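Local coordinates for protein CsuE (Acinetobacter baumannii, PDB 6FJY) that probably acts as the tip adhesin of Csu pili, archaic chaperone-usher fibres that attach the bacterium to surfaces during biofilm formation, at residues V52-N57 and P126-W131; S75-I80 and P105-L110. All blocks are in the same frame, centred on the assembly; numbering follows the deposited sequence.

Interaction 1. Residues V52-N57 and P126-W131; sequences VEQMSN and PLKVKW
A classic beta bulge sets Glu53 and Gln54 of the short strand 51-54 against the single residue Lys128 of the long antiparallel strand 119-136. The carbonyl of Lys128 takes two backbone hydrogen bonds. Glu53 N gives the shorter one to Lys128 O, at 2.8 Å but bent to 132° at the hydrogen; Gln54 N lies on a lone pair of the same oxygen, at 3.1 Å. The return bond from Lys128 N to Gln54 O spans 2.9 Å, and the register slips by one residue relative to the pair Val52 and Val129.

The tight part is the buried face with Val52, Met55, Leu127 and Val129. Although Leu127 starts out away from the other strand, its CD2 methyl comes back to touch both Val52 and Met55: Val52 CG1 approaches Leu127 CD2 to 3.8 Å, and Met55 lies alongside, with its CG touching the same methyl.

The opposite face, bearing Gln54 and Lys128, is looser and partly open to solvent. With CG anti to the backbone N (chi1 -164°), the extended Gln54 chain carries its amide obliquely across the Lys128 chain, where Gln54 OE1 comes nearest Lys128 CE, at 3.7 Å, with NZ slightly farther off. Next to them the exposed Glu53 and the partly exposed Lys130 probably attract each other, Glu53 OE1 lying 4.0 Å from Lys130 NZ, short of a salt bridge; Glu53 pairs with Arg51, and Lys130 with Asp168 on strand 167-189, which flanks strand 119-136. Gln54 O, already bonded to Lys128 N, also receives a CA-H...O contact from Leu127 CA at 3.3 Å.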
# COMPACT_ATOMS: atom_id res chain seq x y z
N VAL B 52 19.25 -18.98 20.16
CA VAL B 52 18.80 -18.90 18.78
C VAL B 52 19.52 -20.00 18.00
O VAL B 52 20.71 -19.91 17.74
CB VAL B 52 19.06 -17.52 18.18
CG1 VAL B 52 18.42 -17.39 16.82
CG2 VAL B 52 18.51 -16.45 19.13
N GLU B 53 18.78 -21.05 17.67
CA GLU B 53 19.31 -22.18 16.91
C GLU B 53 19.26 -21.96 15.41
O GLU B 53 20.01 -22.60 14.68
CB GLU B 53 18.53 -23.44 17.27
CG GLU B 53 18.46 -23.68 18.76
CD GLU B 53 18.99 -25.04 19.13
OE1 GLU B 53 18.37 -26.05 18.73
OE2 GLU B 53 20.04 -25.10 19.81
N GLN B 54 18.40 -21.06 14.94
CA GLN B 54 18.33 -20.77 13.52
C GLN B 54 17.76 -19.38 13.34
O GLN B 54 16.81 -18.99 14.03
CB GLN B 54 17.48 -21.81 12.79
CG GLN B 54 17.65 -21.81 11.28
CD GLN B 54 17.01 -23.02 10.63
OE1 GLN B 54 16.34 -23.82 11.29
NE2 GLN B 54 17.23 -23.17 9.33
N MET B 55 18.36 -18.62 12.42
CA MET B 55 17.98 -17.23 12.19
C MET B 55 18.69 -16.71 10.95
O MET B 55 19.78 -17.18 10.59
CB MET B 55 18.33 -16.34 13.39
CG MET B 55 17.59 -15.01 13.38
SD MET B 55 18.22 -13.86 14.59
CE MET B 55 19.96 -14.10 14.31
N SER B 56 18.06 -15.72 10.32
CA SER B 56 18.63 -15.05 9.16
C SER B 56 18.33 -13.57 9.25
O SER B 56 17.20 -13.18 9.57
CB SER B 56 18.05 -15.60 7.85
OG SER B 56 18.40 -14.77 6.76
N ASN B 57 19.32 -12.74 8.97
CA ASN B 57 19.09 -11.32 8.81
C ASN B 57 18.80 -10.93 7.37
O ASN B 57 18.53 -9.76 7.09
CB ASN B 57 20.29 -10.54 9.35
CG ASN B 57 20.56 -10.82 10.81
OD1 ASN B 57 19.95 -10.22 11.70
ND2 ASN B 57 21.47 -11.75 11.08
N PRO B 126 13.81 -19.90 8.79
CA PRO B 126 12.93 -19.62 9.92
C PRO B 126 13.73 -19.29 11.17
O PRO B 126 14.92 -19.60 11.30
CB PRO B 126 12.13 -20.91 10.09
CG PRO B 126 12.86 -21.94 9.31
CD PRO B 126 13.56 -21.22 8.21
N LEU B 127 13.06 -18.62 12.09
CA LEU B 127 13.60 -18.30 13.40
C LEU B 127 13.24 -19.44 14.34
O LEU B 127 12.07 -19.61 14.70
CB LEU B 127 13.02 -16.96 13.88
CG LEU B 127 13.65 -16.13 15.00
CD1 LEU B 127 12.67 -15.95 16.15
CD2 LEU B 127 14.97 -16.69 15.48
N LYS B 128 14.25 -20.21 14.75
CA LYS B 128 14.08 -21.30 15.70
C LYS B 128 14.86 -20.97 16.96
O LYS B 128 16.07 -20.73 16.90
CB LYS B 128 14.53 -22.64 15.11
CG LYS B 128 14.39 -23.82 16.07
CD LYS B 128 14.98 -25.10 15.50
CE LYS B 128 14.48 -25.39 14.09
NZ LYS B 128 14.78 -26.81 13.68
N VAL B 129 14.17 -20.99 18.10
CA VAL B 129 14.75 -20.59 19.37
C VAL B 129 14.50 -21.70 20.38
O VAL B 129 13.43 -22.30 20.41
CB VAL B 129 14.16 -19.25 19.86
CG1 VAL B 129 14.87 -18.79 21.13
CG2 VAL B 129 14.24 -18.18 18.77
N LYS B 130 15.51 -21.97 21.21
CA LYS B 130 15.37 -22.86 22.35
C LYS B 130 15.30 -22.02 23.62
O LYS B 130 16.13 -21.13 23.83
CB LYS B 130 16.53 -23.86 22.44
CG LYS B 130 16.30 -24.96 23.49
CD LYS B 130 17.42 -26.00 23.49
CE LYS B 130 17.58 -26.69 22.13
NZ LYS B 130 16.61 -27.79 21.92
N TRP B 131 14.29 -22.28 24.44
CA TRP B 131 13.96 -21.48 25.61
C TRP B 131 14.11 -22.33 26.87
O TRP B 131 13.81 -23.52 26.87
CB TRP B 131 12.53 -20.94 25.54
CG TRP B 131 12.22 -20.13 24.31
CD1 TRP B 131 11.76 -20.59 23.12
CD2 TRP B 131 12.35 -18.70 24.16
NE1 TRP B 131 11.59 -19.55 22.23
CE2 TRP B 131 11.95 -18.38 22.85
CE3 TRP B 131 12.77 -17.67 25.01
CZ2 TRP B 131 11.95 -17.07 22.37
CZ3 TRP B 131 12.78 -16.36 24.53
CH2 TRP B 131 12.36 -16.08 23.22

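Interaction 2. Residues S75-I80 and P105-L110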
# COMPACT_ATOMS: atom_id res chain seq x y z
N SER B 75 14.03 -7.83 23.03
CA SER B 75 13.04 -7.27 23.97
C SER B 75 13.67 -6.41 25.05
O SER B 75 12.98 -5.59 25.66
CB SER B 75 12.14 -8.31 24.65
OG SER B 75 12.86 -9.21 25.46
N ASN B 76 14.97 -6.59 25.29
CA ASN B 76 15.80 -5.54 25.86
C ASN B 76 16.50 -4.73 24.77
O ASN B 76 17.42 -3.97 25.07
CB ASN B 76 16.83 -6.13 26.82
CG ASN B 76 16.19 -6.69 28.08
OD1 ASN B 76 15.22 -6.14 28.59
ND2 ASN B 76 16.72 -7.82 28.56
N ASN B 77 16.07 -4.88 23.51
CA ASN B 77 16.67 -4.20 22.36
C ASN B 77 18.17 -4.45 22.29
O ASN B 77 18.94 -3.58 21.87
CB ASN B 77 16.39 -2.70 22.36
CG ASN B 77 15.10 -2.36 21.63
OD1 ASN B 77 15.09 -2.20 20.41
ND2 ASN B 77 14.01 -2.24 22.38
N GLU B 78 18.60 -5.65 22.68
CA GLU B 78 19.95 -6.12 22.43
C GLU B 78 19.92 -7.00 21.19
O GLU B 78 19.08 -7.91 21.09
CB GLU B 78 20.51 -6.88 23.63
CG GLU B 78 21.87 -7.52 23.35
CD GLU B 78 22.55 -8.04 24.61
OE1 GLU B 78 21.92 -8.05 25.68
OE2 GLU B 78 23.73 -8.45 24.51
N ILE B 79 20.82 -6.72 20.24
CA ILE B 79 20.91 -7.51 19.02
C ILE B 79 21.13 -8.97 19.37
O ILE B 79 21.95 -9.31 20.23
CB ILE B 79 22.05 -6.98 18.13
CG1 ILE B 79 21.87 -5.49 17.85
CG2 ILE B 79 22.12 -7.74 16.81
CD1 ILE B 79 23.15 -4.85 17.30
N ILE B 80 20.40 -9.85 18.71
CA ILE B 80 20.58 -11.27 18.92
C ILE B 80 21.43 -11.83 17.79
O ILE B 80 21.37 -11.36 16.64
CB ILE B 80 19.24 -12.02 19.04
CG1 ILE B 80 18.66 -12.30 17.67
CG2 ILE B 80 18.26 -11.19 19.80
CD1 ILE B 80 17.32 -13.00 17.76
N PRO B 105 8.18 -10.18 23.31
CA PRO B 105 8.45 -9.57 22.00
C PRO B 105 9.91 -9.65 21.60
O PRO B 105 10.82 -9.53 22.41
CB PRO B 105 8.03 -8.11 22.22
CG PRO B 105 8.34 -7.88 23.69
CD PRO B 105 7.99 -9.17 24.38
N PHE B 106 10.11 -9.89 20.32
CA PHE B 106 11.36 -9.54 19.66
C PHE B 106 11.08 -8.36 18.75
O PHE B 106 9.94 -7.95 18.54
CB PHE B 106 11.95 -10.72 18.87
CG PHE B 106 12.66 -11.74 19.72
CD1 PHE B 106 12.74 -11.60 21.10
CD2 PHE B 106 13.27 -12.86 19.13
CE1 PHE B 106 13.41 -12.53 21.87
CE2 PHE B 106 13.94 -13.80 19.91
CZ PHE B 106 14.01 -13.64 21.28
N TYR B 107 12.15 -7.79 18.22
CA TYR B 107 12.03 -6.62 17.38
C TYR B 107 12.78 -6.86 16.09
O TYR B 107 13.79 -7.56 16.07
CB TYR B 107 12.53 -5.36 18.09
CG TYR B 107 11.74 -5.07 19.35
CD1 TYR B 107 10.51 -4.42 19.27
CD2 TYR B 107 12.18 -5.49 20.59
CE1 TYR B 107 9.76 -4.16 20.42
CE2 TYR B 107 11.43 -5.23 21.74
CZ TYR B 107 10.23 -4.58 21.65
OH TYR B 107 9.52 -4.34 22.80
N ILE B 108 12.27 -6.29 15.02
CA ILE B 108 12.94 -6.28 13.74
C ILE B 108 13.16 -4.82 13.37
O ILE B 108 12.30 -3.97 13.63
CB ILE B 108 12.14 -7.04 12.66
CG1 ILE B 108 12.80 -6.96 11.29
CG2 ILE B 108 10.69 -6.55 12.60
CD1 ILE B 108 12.25 -7.97 10.30
N ARG B 109 14.33 -4.52 12.83
CA ARG B 109 14.66 -3.17 12.42
C ARG B 109 15.33 -3.24 11.06
O ARG B 109 16.22 -4.07 10.85
CB ARG B 109 15.56 -2.50 13.47
CG ARG B 109 16.23 -1.23 13.03
CD ARG B 109 17.45 -0.97 13.90
NE ARG B 109 17.11 -0.97 15.32
CZ ARG B 109 17.98 -1.16 16.29
NH1 ARG B 109 19.26 -1.38 16.00
NH2 ARG B 109 17.59 -1.14 17.56
N LEU B 110 14.87 -2.40 10.14
CA LEU B 110 15.47 -2.28 8.83
C LEU B 110 16.20 -0.95 8.75
O LEU B 110 15.57 0.12 8.89
CB LEU B 110 14.41 -2.37 7.73
CG LEU B 110 13.42 -3.53 7.85
CD1 LEU B 110 12.25 -3.36 6.88
CD2 LEU B 110 14.14 -4.82 7.59
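This is a van der Waals contact between a loop and a strand: residues 75-80, just after strand 71-73, curl over the side chains of strand 103-110. Ser75 and Tyr107 form its centre. Tyr107, with CG anti to its carbonyl carbon (chi1 -61°), turns its ring edge to the loop backbone, and Ser75 CA sits near the ring plane, 3.4 Å from Tyr107 CE2. Asn77 comes obliquely to the same ring, its ND2 4.0 Å from Tyr107 CE2, the two side chains crossing at about a right angle. The carbonyl end of this amide faces the edge of the Arg109 guanidinium, nearly coplanar with it at 5°, but Asn77 OD1 and Arg109 NH2 stay 3.9 Å apart, so this is a polar approach on the outer, more solvent-exposed side and not a bond. On the buried flank, Ile80 meets Phe106 at about a right angle, Ile80 CD1 lying 4.1 Å from Phe106 CE2. Asp74 OD1 accepts a hydrogen bond from Asn76 N within the loop. Strand 103-110 runs in the middle of a three-stranded antiparallel sheet: Tyr107 and Arg109 bond through their backbones to strand 71-73, while Phe106 and Ile108 bond to strand 24-31.

How the interactions relate
Along the chain the segments come in the order 52-57, 75-80, 105-110, 126-131, so interaction 2 falls wholly between the two halves of interaction 1. Their centres lie 13 Å apart. Interaction 1 belongs to the large mixed sheet, whereas interaction 2 rests on the small antiparallel sheet, and strand 103-110 is followed directly by strand 119-136. The inner faces meet: Met55 SD packs on Ile80 CD1 at 3.4 Å, and Trp131 CH2 approaches Phe106 CZ to 3.5 Å. Ile80 also touches Val52. The two contacts thus share one hydrophobic core, joining both sheets in the probable adhesin part of the molecule.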